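PDB 5WID: flavodoxin from Methanosarcina acetivorans C2A, which binds flavin mononucleotide and, as is general for flavodoxins, probably serves as a carrier in electron transfer. Local coordinates for residues Ile21-Gly24 with Ile25-Lys28; Met62-Pro65 with Met66-Phe69; Pro97-Ile100 with Ala101-Met104. All coordinates share one frame; numbering follows the deposited sequence.

Contact 1: residues Ile21-Gly24 with Ile25-Lys28; sequences IGNG and IESK
Backbone hydrogen bonds of the i to i+4 kind hold I25 to I21, E26 to G22 and S27 to N23 in the last turns of an α-helix. E26 N meets G22 O at 2.8 Å with an N-H...O angle of 172°, close to straight, whereas S27 N reaches N23 O at a poorer 143°. S27 N also has a weak bond to G24 O.

That same carbonyl takes a side-chain bond. S27 OG donates to G24 O at 2.7 Å, and it can do so because the hydroxyl sits between the backbone N and the carbonyl carbon (chi1 79°), folded back over the preceding turn. K28 N bonds to I25 O, three residues back. The helix, 13-27, is the crossover connection of a beta-alpha-beta unit between the parallel strands 2-8 and 31-36 of the flavodoxin fold.

Apolar contact lies on the strand-facing side, where the two isoleucines cross obliquely and I21 CG2 approaches I25 CD1 to 4.1 Å. Both also touch V5, and I25 further packs on A3 and V32. Cutting I25 back to an alanine here is likely to leave I21 CG2 without this neighbour and to open a gap against strands 2-8 and 31-36.

On the exposed side, the link between N23 and E26 is made by water. N23 ND2 and E26 OE1 are 4.3 Å apart, too far for a direct bond; one water accepts from N23 ND2 at 3.0 Å and donates to E26 OE1 at 2.9 Å. Closer in, the aliphatic part of E26 lies alongside the preceding turn, its CG 3.5 Å from G22 O.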
loop_
_atom_site.group_PDB
_atom_site.type_symbol
_atom_site.label_atom_id
_atom_site.label_comp_id
_atom_site.label_asym_id
_atom_site.label_seq_id
_atom_site.Cartn_x
_atom_site.Cartn_y
_atom_site.Cartn_z
ATOM N N ILE A 21 2.149 2.368 8.453
ATOM C CA ILE A 21 1.610 1.036 8.164
ATOM C C ILE A 21 2.661 -0.022 8.474
ATOM O O ILE A 21 2.376 -1.036 9.121
ATOM C CB ILE A 21 1.140 0.935 6.701
ATOM C CG1 ILE A 21 -0.082 1.824 6.453
ATOM C CG2 ILE A 21 0.802 -0.513 6.344
ATOM C CD1 ILE A 21 -0.370 2.014 4.940
ATOM N N GLY A 22 3.894 0.204 8.008
ATOM C CA GLY A 22 4.964 -0.739 8.290
ATOM C C GLY A 22 5.221 -0.909 9.775
ATOM O O GLY A 22 5.461 -2.024 10.248
ATOM N N ASN A 23 5.169 0.194 10.532
ATOM C CA ASN A 23 5.329 0.112 11.980
ATOM C C ASN A 23 4.264 -0.791 12.591
ATOM O O ASN A 23 4.550 -1.572 13.510
ATOM C CB ASN A 23 5.269 1.521 12.574
ATOM C CG ASN A 23 5.374 1.537 14.086
ATOM O OD1 ASN A 23 4.366 1.554 14.792
ATOM N ND2 ASN A 23 6.600 1.566 14.592
ATOM N N GLY A 24 3.026 -0.689 12.103
ATOM C CA GLY A 24 1.975 -1.555 12.611
ATOM C C GLY A 24 2.221 -3.016 12.275
ATOM O O GLY A 24 1.986 -3.900 13.104
ATOM N N ILE A 25 2.702 -3.293 11.058
ATOM C CA ILE A 25 3.021 -4.673 10.690
ATOM C C ILE A 25 4.144 -5.205 11.574
ATOM O O ILE A 25 4.064 -6.321 12.109
ATOM C CB ILE A 25 3.386 -4.771 9.196
ATOM C CG1 ILE A 25 2.194 -4.402 8.311
ATOM C CG2 ILE A 25 3.872 -6.188 8.830
ATOM C CD1 ILE A 25 2.577 -4.163 6.862
ATOM N N GLU A 26 5.203 -4.404 11.756
ATOM C CA GLU A 26 6.306 -4.799 12.646
ATOM C C GLU A 26 5.808 -5.132 14.044
ATOM O O GLU A 26 6.312 -6.062 14.689
ATOM C CB GLU A 26 7.343 -3.676 12.760
ATOM C CG GLU A 26 8.279 -3.516 11.594
ATOM C CD GLU A 26 9.083 -2.221 11.660
ATOM O OE1 GLU A 26 8.920 -1.448 12.634
ATOM O OE2 GLU A 26 9.873 -1.971 10.727
ATOM N N SER A 27 4.855 -4.344 14.552
ATOM C CA SER A 27 4.402 -4.496 15.929
ATOM C C SER A 27 3.783 -5.861 16.193
ATOM O O SER A 27 3.660 -6.260 17.358
ATOM C CB SER A 27 3.408 -3.385 16.289
ATOM O OG SER A 27 2.108 -3.643 15.776
ATOM N N LYS A 28 3.396 -6.588 15.143
ATOM C CA LYS A 28 2.826 -7.920 15.282
ATOM C C LYS A 28 3.806 -9.009 14.861
ATOM O O LYS A 28 3.393 -10.143 14.599
ATOM C CB LYS A 28 1.526 -8.026 14.483
ATOM C CG LYS A 28 0.458 -7.021 14.893
ATOM C CD LYS A 28 0.356 -6.892 16.398
ATOM C CE LYS A 28 -0.655 -7.856 16.959
ATOM N NZ LYS A 28 -1.009 -7.529 18.367
HETATM O O HOH W 1 8.484 1.377 12.227
#

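Contact 2: residues Met62-Pro65 with Met66-Phe69; sequences MLLP and MEKF
M62 and E67 meet at the start of helix 64-76, with L63 at the N-cap position of this helix in the flavodoxin fold. L63 packs on T10 and S56, both FMN-binding residues, which places this helix start beside the flavin site. The cap residue offers no polar side chain, but its carbonyl accepts two N-H groups: L63 O takes E67 N at 3.1 Å and, more weakly, M66 N, whose N-H...O angle is only 125°. The next two carbonyls each have a regular i+4 donor, K68 N on L64 O at an angle of 168° and F69 N on P65 O at 2.9 Å. P65 itself brings no N-H, which costs nothing in a first turn, where no earlier helical carbonyl awaits one.

Just ahead of the helix, M62 O is satisfied through water, which donates to it and also to E67 OE1; the carboxylate is carried out to this water by an extended chain whose CG is anti to the backbone N (chi1 -168°). The K68 ammonium has its partner further along the helix, in a salt bridge with E72.

Apolar contact comes from M62, whose side chain crosses that of E67 at about a right angle. M62 SD lies 3.7 Å from the backbone CA of E67 and 3.8 Å from the side-chain CG of M66.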
loop_
_atom_site.group_PDB
_atom_site.type_symbol
_atom_site.label_atom_id
_atom_site.label_comp_id
_atom_site.label_asym_id
_atom_site.label_seq_id
_atom_site.Cartn_x
_atom_site.Cartn_y
_atom_site.Cartn_z
ATOM N N MET A 62 -3.890 8.126 -9.763
ATOM C CA MET A 62 -2.558 7.875 -9.225
ATOM C C MET A 62 -1.536 8.406 -10.223
ATOM O O MET A 62 -1.819 8.531 -11.422
ATOM C CB MET A 62 -2.336 6.379 -8.957
ATOM C CG MET A 62 -2.000 5.554 -10.203
ATOM S SD MET A 62 -2.078 3.778 -9.850
ATOM C CE MET A 62 -3.842 3.502 -9.805
ATOM N N LEU A 63 -0.354 8.769 -9.737
ATOM C CA LEU A 63 0.614 9.329 -10.676
ATOM C C LEU A 63 1.071 8.259 -11.666
ATOM O O LEU A 63 1.064 7.061 -11.366
ATOM C CB LEU A 63 1.809 9.932 -9.941
ATOM C CG LEU A 63 1.561 11.337 -9.364
ATOM C CD1 LEU A 63 0.800 11.238 -8.035
ATOM C CD2 LEU A 63 2.871 12.087 -9.163
ATOM N N LEU A 64 1.434 8.704 -12.869
ATOM C CA LEU A 64 1.771 7.775 -13.947
ATOM C C LEU A 64 2.860 6.757 -13.595
ATOM O O LEU A 64 2.707 5.584 -13.979
ATOM C CB LEU A 64 2.153 8.575 -15.203
ATOM C CG LEU A 64 2.507 7.765 -16.453
ATOM C CD1 LEU A 64 1.357 6.830 -16.831
ATOM C CD2 LEU A 64 2.847 8.693 -17.614
ATOM N N PRO A 65 3.954 7.104 -12.902
ATOM C CA PRO A 65 4.919 6.054 -12.538
ATOM C C PRO A 65 4.303 4.943 -11.709
ATOM O O PRO A 65 4.691 3.782 -11.871
ATOM C CB PRO A 65 5.995 6.816 -11.751
ATOM C CG PRO A 65 5.935 8.215 -12.343
ATOM C CD PRO A 65 4.451 8.442 -12.521
ATOM N N MET A 66 3.338 5.255 -10.839
ATOM C CA MET A 66 2.698 4.196 -10.063
ATOM C C MET A 66 1.736 3.385 -10.926
ATOM O O MET A 66 1.600 2.164 -10.742
ATOM C CB MET A 66 1.971 4.781 -8.845
ATOM C CG MET A 66 1.206 3.725 -8.017
ATOM S SD MET A 66 2.281 2.410 -7.422
ATOM C CE MET A 66 3.015 3.186 -5.987
ATOM N N GLU A 67 1.040 4.039 -11.859
ATOM C CA GLU A 67 0.166 3.284 -12.751
ATOM C C GLU A 67 0.969 2.267 -13.547
ATOM O O GLU A 67 0.561 1.107 -13.692
ATOM C CB GLU A 67 -0.590 4.233 -13.680
ATOM C CG GLU A 67 -1.714 3.557 -14.433
ATOM C CD GLU A 67 -2.420 4.488 -15.398
ATOM O OE1 GLU A 67 -2.180 5.715 -15.340
ATOM O OE2 GLU A 67 -3.221 3.987 -16.216
ATOM N N LYS A 68 2.134 2.686 -14.049
ATOM C CA LYS A 68 3.017 1.783 -14.782
ATOM C C LYS A 68 3.545 0.680 -13.870
ATOM O O LYS A 68 3.549 -0.500 -14.243
ATOM C CB LYS A 68 4.160 2.595 -15.396
ATOM C CG LYS A 68 5.220 1.779 -16.109
ATOM C CD LYS A 68 6.274 2.691 -16.729
ATOM C CE LYS A 68 6.881 2.063 -17.973
ATOM N NZ LYS A 68 5.889 1.963 -19.083
ATOM N N PHE A 69 3.981 1.045 -12.660
ATOM C CA PHE A 69 4.436 0.043 -11.701
ATOM C C PHE A 69 3.379 -1.031 -11.475
ATOM O O PHE A 69 3.686 -2.228 -11.455
ATOM C CB PHE A 69 4.792 0.702 -10.365
ATOM C CG PHE A 69 5.011 -0.295 -9.261
ATOM C CD1 PHE A 69 6.231 -0.944 -9.141
ATOM C CD2 PHE A 69 3.990 -0.620 -8.382
ATOM C CE1 PHE A 69 6.435 -1.887 -8.140
ATOM C CE2 PHE A 69 4.191 -1.556 -7.382
ATOM C CZ PHE A 69 5.429 -2.187 -7.267
HETATM O O HOH W 2 -1.847 7.697 -13.900
#

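Contact 3: residues Pro97-Ile100 with Ala101-Met104; sequences PILI and AEKM
Helix 96-106 is the connection between parallel strands 83-90 and 110-119, and I100 and M104 are one turn apart on its buried face. The two side chains lie next to each other and point the same way. M104 CG rests 3.3 Å from I100 O, and from there the thioether continues alongside the isoleucine until M104 SD is 4.2 Å from I100 CG2. In I100 this methyl is anti to the backbone N while CG1 takes the place beside it (chi1 -69°), which leaves CG2 as the branch that meets the methionine.

The crossover of this beta-alpha-beta unit packs on the central sheet: I100 and M104 both touch V53, A101 touches V115, and P97 touches T57, an FMN-binding residue. Four consecutive i to i+4 bonds give the evidence for a regular helix here, from A101 N to P97 O through M104 N to I100 O, all with N-H...O angles of 160° or more.

On the outer face E102 reaches back over the previous turn. Its extended chain brings the carboxylate across two apolar residues, with OE2 3.5 Å from I98 CG2 and OE1 3.8 Å from L99 CD2; these are van der Waals contacts of the carboxylate oxygens with methyl groups, and I98 and L99 each approach the glutamate obliquely. K103 leaves the helix on another side, where its NZ makes a salt bridge with D71 of helix 64-76.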
loop_
_atom_site.group_PDB
_atom_site.type_symbol
_atom_site.label_atom_id
_atom_site.label_comp_id
_atom_site.label_asym_id
_atom_site.label_seq_id
_atom_site.Cartn_x
_atom_site.Cartn_y
_atom_site.Cartn_z
ATOM N N PRO A 97 -6.254 5.996 -4.151
ATOM C CA PRO A 97 -6.313 4.716 -3.420
ATOM C C PRO A 97 -7.484 3.854 -3.851
ATOM O O PRO A 97 -7.370 2.619 -3.803
ATOM C CB PRO A 97 -6.415 5.151 -1.946
ATOM C CG PRO A 97 -5.796 6.537 -1.934
ATOM C CD PRO A 97 -6.325 7.136 -3.225
ATOM N N ILE A 98 -8.594 4.466 -4.286
ATOM C CA ILE A 98 -9.719 3.698 -4.819
ATOM C C ILE A 98 -9.298 2.975 -6.088
ATOM O O ILE A 98 -9.595 1.790 -6.284
ATOM C CB ILE A 98 -10.921 4.619 -5.109
ATOM C CG1 ILE A 98 -11.135 5.617 -3.979
ATOM C CG2 ILE A 98 -12.173 3.785 -5.395
ATOM C CD1 ILE A 98 -11.444 4.976 -2.699
ATOM N N LEU A 99 -8.621 3.706 -6.982
ATOM C CA LEU A 99 -8.168 3.133 -8.245
ATOM C C LEU A 99 -7.133 2.040 -8.025
ATOM O O LEU A 99 -7.117 1.038 -8.747
ATOM C CB LEU A 99 -7.600 4.243 -9.128
ATOM C CG LEU A 99 -8.683 5.255 -9.496
ATOM C CD1 LEU A 99 -8.055 6.482 -10.168
ATOM C CD2 LEU A 99 -9.739 4.611 -10.408
ATOM N N ILE A 100 -6.249 2.226 -7.045
ATOM C CA ILE A 100 -5.279 1.187 -6.707
ATOM C C ILE A 100 -6.001 -0.079 -6.270
ATOM O O ILE A 100 -5.694 -1.182 -6.732
ATOM C CB ILE A 100 -4.319 1.694 -5.612
ATOM C CG1 ILE A 100 -3.415 2.790 -6.187
ATOM C CG2 ILE A 100 -3.523 0.518 -5.011
ATOM C CD1 ILE A 100 -2.564 3.464 -5.128
ATOM N N ALA A 101 -6.963 0.062 -5.354
ATOM C CA ALA A 101 -7.723 -1.095 -4.886
ATOM C C ALA A 101 -8.420 -1.808 -6.036
ATOM O O ALA A 101 -8.417 -3.043 -6.102
ATOM C CB ALA A 101 -8.747 -0.658 -3.841
ATOM N N GLU A 102 -9.042 -1.046 -6.944
ATOM C CA GLU A 102 -9.733 -1.664 -8.072
ATOM C C GLU A 102 -8.761 -2.440 -8.956
ATOM O O GLU A 102 -9.063 -3.559 -9.388
ATOM C CB GLU A 102 -10.478 -0.592 -8.874
ATOM C CG GLU A 102 -11.803 -0.197 -8.244
ATOM C CD GLU A 102 -12.355 1.126 -8.759
ATOM O OE1 GLU A 102 -11.953 1.559 -9.862
ATOM O OE2 GLU A 102 -13.202 1.725 -8.057
ATOM N N LYS A 103 -7.583 -1.866 -9.224
ATOM C CA LYS A 103 -6.564 -2.576 -9.993
ATOM C C LYS A 103 -6.156 -3.869 -9.308
ATOM O O LYS A 103 -6.029 -4.910 -9.962
ATOM C CB LYS A 103 -5.333 -1.696 -10.169
ATOM C CG LYS A 103 -5.228 -0.985 -11.482
ATOM C CD LYS A 103 -3.826 -0.397 -11.632
ATOM C CE LYS A 103 -3.870 0.817 -12.530
ATOM N NZ LYS A 103 -4.363 0.428 -13.859
ATOM N N MET A 104 -5.934 -3.820 -7.988
ATOM C CA MET A 104 -5.543 -5.026 -7.262
ATOM C C MET A 104 -6.604 -6.114 -7.374
ATOM O O MET A 104 -6.275 -7.291 -7.566
ATOM C CB MET A 104 -5.285 -4.698 -5.796
ATOM C CG MET A 104 -4.069 -3.829 -5.587
ATOM S SD MET A 104 -3.912 -3.470 -3.824
ATOM C CE MET A 104 -2.145 -3.513 -3.653
#

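From the N terminus, strand 2-8 leads into helix 13-27, whose C-terminal turns form contact 1. Strand 31-36, helix 42-47 and strand 50-58 follow before contact 2, which runs into helix 64-76, and strand 83-90 then precedes contact 3 on helix 96-106. Each contact is local, its segments continuous, so none closes a loop; the three run in series, neither nested nor crossed. Contact 1 lies about 25 Å and 22 Å, centre to centre, from contacts 2 and 3, across the chain's centre. Contacts 2 and 3 touch: M62 CE, just before helix 64-76, packs 3.7 Å from I100 CG1 of helix 96-106, and E67 CG lies 4.0 Å from K103 CE, joining the two helices.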